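PDB 2XHF: peroxiredoxin 5 from Alvinella pompejana, which probably reduces hydrogen peroxide and organic hydroperoxides as a thiol-dependent antioxidant enzyme of the peroxiredoxin family. Local coordinates for residues A[41-46]-A[77-82]; A[73-78]-A[161-166]. All blocks are in the same frame, centred on the assembly; numbering follows the deposited sequence.

In the fold
Contacts 1 and 2 share Y77, and their centres lie about 10 Å apart on the same side of the chain's centre. Contact 1 (41-46 with 77-82) pairs two parallel strands of the thioredoxin-like sheet, joined through the helices between them in a beta-alpha-beta crossover. Contact 2 (73-78 with 161-166) joins the turn after helix 69-74 to the end of helix 156-165. They touch directly: K44 NZ comes 2.8 Å from E75 O, a probable hydrogen bond, and I46 CD1 lies 4.2 Å from I163 CD1. Contact 1 lies at the start of strand 44-49, whereas in peroxiredoxins the peroxidatic position lies beyond the far end of this strand.

Contact 1: A[41-46]-A[77-82]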
# COMPACT_ATOMS: atom_id res chain seq x y z
N ARG A 41 25.66 7.61 3.46
CA ARG A 41 26.96 8.16 3.05
C ARG A 41 27.63 8.84 4.23
O ARG A 41 27.05 9.70 4.88
CB ARG A 41 26.77 9.18 1.94
CG ARG A 41 28.07 9.74 1.39
CD ARG A 41 27.89 10.58 0.14
NE ARG A 41 27.37 9.78 -0.97
CZ ARG A 41 26.16 9.94 -1.50
NH1 ARG A 41 25.35 10.88 -1.03
NH2 ARG A 41 25.76 9.17 -2.50
N GLY A 42 28.88 8.45 4.49
CA GLY A 42 29.69 9.10 5.50
C GLY A 42 29.23 8.88 6.93
O GLY A 42 29.64 9.62 7.84
N ARG A 43 28.36 7.90 7.15
CA ARG A 43 27.89 7.64 8.51
C ARG A 43 27.52 6.17 8.72
O ARG A 43 27.48 5.38 7.78
CB ARG A 43 26.69 8.54 8.81
CG ARG A 43 25.51 8.18 7.99
CD ARG A 43 24.26 9.05 8.20
NE ARG A 43 24.46 10.24 9.01
CZ ARG A 43 24.22 11.48 8.60
NH1 ARG A 43 23.80 11.71 7.36
NH2 ARG A 43 24.42 12.49 9.42
N LYS A 44 27.25 5.83 9.97
CA LYS A 44 26.80 4.50 10.34
C LYS A 44 25.28 4.51 10.48
O LYS A 44 24.68 5.55 10.76
CB LYS A 44 27.45 4.05 11.64
CG LYS A 44 28.96 3.95 11.53
CD LYS A 44 29.59 3.37 12.77
CE LYS A 44 29.45 4.30 13.95
NZ LYS A 44 30.26 3.84 15.13
N GLY A 45 24.65 3.36 10.27
CA GLY A 45 23.23 3.27 10.47
C GLY A 45 22.73 1.86 10.36
O GLY A 45 23.50 0.91 10.21
N ILE A 46 21.41 1.74 10.48
CA ILE A 46 20.71 0.48 10.46
C ILE A 46 19.72 0.51 9.30
O ILE A 46 19.03 1.50 9.09
CB ILE A 46 19.92 0.26 11.76
CG1 ILE A 46 20.87 0.15 12.95
CG2 ILE A 46 19.07 -1.01 11.65
CD1 ILE A 46 20.22 0.50 14.28
N TYR A 77 24.79 5.28 15.52
CA TYR A 77 23.82 4.61 14.66
C TYR A 77 22.42 5.20 14.81
O TYR A 77 21.45 4.46 14.77
CB TYR A 77 23.76 3.12 14.99
CG TYR A 77 24.93 2.32 14.49
CD1 TYR A 77 26.11 2.24 15.24
CD2 TYR A 77 24.86 1.64 13.29
CE1 TYR A 77 27.17 1.49 14.79
CE2 TYR A 77 25.93 0.89 12.83
CZ TYR A 77 27.07 0.81 13.59
OH TYR A 77 28.14 0.06 13.13
N HIS A 78 22.31 6.52 14.88
CA HIS A 78 20.97 7.11 15.02
C HIS A 78 20.19 7.07 13.71
O HIS A 78 18.96 7.24 13.72
CB HIS A 78 21.03 8.55 15.51
CG HIS A 78 21.06 9.57 14.42
ND1 HIS A 78 22.22 9.97 13.82
CD2 HIS A 78 20.06 10.27 13.83
CE1 HIS A 78 21.95 10.88 12.90
NE2 HIS A 78 20.64 11.08 12.88
N THR A 79 20.89 6.85 12.59
CA THR A 79 20.25 6.76 11.29
C THR A 79 19.72 5.35 11.10
O THR A 79 20.48 4.41 10.92
CB THR A 79 21.24 7.10 10.17
OG1 THR A 79 21.77 8.41 10.39
CG2 THR A 79 20.53 7.06 8.82
N ILE A 80 18.39 5.22 11.15
CA ILE A 80 17.69 3.95 11.06
C ILE A 80 16.68 4.08 9.95
O ILE A 80 15.89 5.03 9.92
CB ILE A 80 16.97 3.61 12.38
CG1 ILE A 80 17.91 3.72 13.56
CG2 ILE A 80 16.31 2.21 12.32
CD1 ILE A 80 17.20 3.76 14.90
N ALA A 81 16.69 3.11 9.04
CA ALA A 81 15.77 3.11 7.93
C ALA A 81 15.06 1.77 7.83
O ALA A 81 15.67 0.72 7.97
CB ALA A 81 16.51 3.38 6.63
N CYS A 82 13.75 1.86 7.58
CA CYS A 82 12.92 0.71 7.29
C CYS A 82 12.57 0.76 5.82
O CYS A 82 12.15 1.79 5.33
CB CYS A 82 11.63 0.81 8.10
SG CYS A 82 10.41 -0.48 7.75
O HOH W 1 23.92 7.76 11.97
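Strands 44-46 and 79-82 run parallel, with axes 4.6 Å apart at an angle of 33°, and pair I46 with I80. Two backbone bonds define the register: I46 N donates to T79 O at 2.9 Å, and A81 N donates to I46 O at 2.8 Å. G45 CA sits only 3.0 Å from T79 O, and a CB at G45 would run into that oxygen, so the close approach calls for glycine. On the face of the sheet carrying I46 and I80, the two isoleucines lie side by side, CD1 of I46 on CG1 of I80. The Y77 ring extends beside the first strand. K44 CB stands over its centre in a CH-pi contact, 3.7 Å from the centroid and 12° off the normal, and the bend at chi3 (-67°) lays CE along the CE1 side of the ring, with CD also near CE1. G45 O approaches the ring edge in plane, 3.4 Å from Y77 CD2. Next to the regular pairing, toward R43, a water lies 2.7 Å from T79 OG1, hydrogen-bonded to it, and donates to K44 O, while CD of R43 packs against the same hydroxyl. The polar ends of K44 and Y77 are engaged elsewhere, by E75 O and Q166 OE1, so here the lysine acts through its methylenes: the pairing rests on two backbone hydrogen bonds, flanked by the CH-pi contact, isoleucine packing and one bridging water.

Contact 2: A[73-78]-A[161-166]; sequences KEEGYH and LSIQRQ
I163 of the C-terminal helix 156-165 packs onto Y77, just past the end of helix 69-74, in a partly buried helix-to-turn contact with 251 Å² buried between the segments. The ring takes the isoleucine on one face: I163 CG1 lies 3.9 Å from the ring centroid and 7° off the normal, a CH-pi contact, while CD1 sits 3.7 Å from Y77 CG. By the coordinates this is the face opposite K44, so the ring is sandwiched between two aliphatic chains. The other branch of I163, CG2, reaches E75, 3.5 Å from its CB and equally close to its CG. A bend at chi2 (-83°) then turns the E75 carboxylate so that OE2 comes 4.0 Å from Q164 CG.

At the far end of the ring the Y77 hydroxyl donates a hydrogen bond to Q166 OE1 at 2.6 Å, reaching the carbonyl from well to one side, at 105° to the C=O. Replacing Y77 with a leucine would probably leave Q166 OE1 without its hydroxyl donor and open a gap between I163 and K44. Two waters lie at the exposed side chains: one probably donates to I163 O at 2.7 Å and may make a weak bond to E75 OE1; another accepts from Q164 NE2 and lies near E74 OE1.

The turn that presents Y77 is a Schellman motif: G76 N bonds K73 O at 3.0 Å and Y77 N bonds F72 O. G76 takes the positive phi, and a side chain there would collide with the carbonyl oxygen of E75. F72 of helix 69-74 touches both Y77 and I163, L139 of strand 136-141 touches Y77, I163 and Q166, and R146 of strand 144-150 meets Y77 and Q166, fitting the C-terminal helix against the crossover helix and the sheet together.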
# COMPACT_ATOMS: atom_id res chain seq x y z
N LYS A 73 22.00 5.64 19.01
CA LYS A 73 22.57 6.96 18.86
C LYS A 73 23.90 7.13 19.62
O LYS A 73 24.81 7.75 19.10
CB LYS A 73 21.53 8.03 19.23
CG LYS A 73 22.06 9.44 19.11
CD LYS A 73 20.95 10.47 19.06
CE LYS A 73 20.07 10.46 20.28
NZ LYS A 73 20.80 10.75 21.54
N GLU A 74 24.03 6.52 20.80
CA GLU A 74 25.28 6.55 21.59
C GLU A 74 26.46 6.04 20.80
O GLU A 74 27.59 6.47 20.99
CB GLU A 74 25.18 5.66 22.84
CG GLU A 74 24.49 6.23 24.05
CD GLU A 74 24.45 5.25 25.22
OE1 GLU A 74 24.79 4.05 25.04
OE2 GLU A 74 24.08 5.67 26.34
N GLU A 75 26.19 5.09 19.91
CA GLU A 75 27.24 4.44 19.12
C GLU A 75 27.38 4.98 17.70
O GLU A 75 28.12 4.41 16.90
CB GLU A 75 26.94 2.95 19.03
CG GLU A 75 26.83 2.28 20.38
CD GLU A 75 28.17 1.91 20.96
OE1 GLU A 75 29.21 2.33 20.40
OE2 GLU A 75 28.18 1.18 21.97
N GLY A 76 26.68 6.07 17.38
CA GLY A 76 26.73 6.67 16.06
C GLY A 76 25.79 6.03 15.04
O GLY A 76 25.95 6.23 13.84
N TYR A 77 24.79 5.28 15.52
CA TYR A 77 23.82 4.61 14.66
C TYR A 77 22.42 5.20 14.81
O TYR A 77 21.45 4.46 14.77
CB TYR A 77 23.76 3.12 14.99
CG TYR A 77 24.93 2.32 14.49
CD1 TYR A 77 26.11 2.24 15.24
CD2 TYR A 77 24.86 1.64 13.29
CE1 TYR A 77 27.17 1.49 14.79
CE2 TYR A 77 25.93 0.89 12.83
CZ TYR A 77 27.07 0.81 13.59
OH TYR A 77 28.14 0.06 13.13
N HIS A 78 22.31 6.52 14.88
CA HIS A 78 20.97 7.11 15.02
C HIS A 78 20.19 7.07 13.71
O HIS A 78 18.96 7.24 13.72
CB HIS A 78 21.03 8.55 15.51
CG HIS A 78 21.06 9.57 14.42
ND1 HIS A 78 22.22 9.97 13.82
CD2 HIS A 78 20.06 10.27 13.83
CE1 HIS A 78 21.95 10.88 12.90
NE2 HIS A 78 20.64 11.08 12.88
N LEU A 161 23.25 -5.56 20.09
CA LEU A 161 24.38 -6.39 20.50
C LEU A 161 25.45 -6.41 19.44
O LEU A 161 26.64 -6.35 19.74
CB LEU A 161 23.92 -7.81 20.85
CG LEU A 161 22.95 -7.87 22.03
CD1 LEU A 161 22.51 -9.30 22.23
CD2 LEU A 161 23.59 -7.32 23.28
N SER A 162 25.04 -6.42 18.17
CA SER A 162 25.99 -6.40 17.06
C SER A 162 26.75 -5.09 17.04
O SER A 162 27.96 -5.04 16.88
CB SER A 162 25.27 -6.59 15.73
OG SER A 162 24.83 -7.93 15.58
N ILE A 163 26.03 -4.00 17.23
CA ILE A 163 26.67 -2.71 17.33
C ILE A 163 27.72 -2.73 18.44
O ILE A 163 28.86 -2.29 18.23
CB ILE A 163 25.62 -1.62 17.58
CG1 ILE A 163 24.85 -1.36 16.28
CG2 ILE A 163 26.27 -0.33 18.05
CD1 ILE A 163 23.61 -0.53 16.48
N GLN A 164 27.37 -3.26 19.60
CA GLN A 164 28.29 -3.22 20.73
C GLN A 164 29.54 -4.09 20.55
O GLN A 164 30.60 -3.77 21.09
CB GLN A 164 27.54 -3.54 22.02
CG GLN A 164 26.54 -2.45 22.32
CD GLN A 164 25.89 -2.58 23.66
OE1 GLN A 164 25.92 -3.64 24.28
NE2 GLN A 164 25.27 -1.49 24.13
N ARG A 165 29.42 -5.17 19.79
CA ARG A 165 30.58 -6.02 19.49
C ARG A 165 31.68 -5.20 18.80
O ARG A 165 32.87 -5.52 18.88
CB ARG A 165 30.19 -7.19 18.58
CG ARG A 165 29.32 -8.27 19.22
CD ARG A 165 29.95 -8.88 20.47
NE ARG A 165 31.32 -9.34 20.29
CZ ARG A 165 31.68 -10.56 19.90
NH1 ARG A 165 30.77 -11.49 19.63
NH2 ARG A 165 32.97 -10.87 19.79
N GLN A 166 31.27 -4.15 18.10
CA GLN A 166 32.24 -3.28 17.46
C GLN A 166 32.93 -2.44 18.52
O GLN A 166 34.11 -2.11 18.40
CB GLN A 166 31.55 -2.36 16.44
CG GLN A 166 30.57 -3.07 15.52
CD GLN A 166 29.99 -2.14 14.49
OE1 GLN A 166 30.09 -0.90 14.60
NE2 GLN A 166 29.37 -2.72 13.46
O HOH W 2 25.00 1.54 23.08
O HOH W 3 29.90 0.15 17.90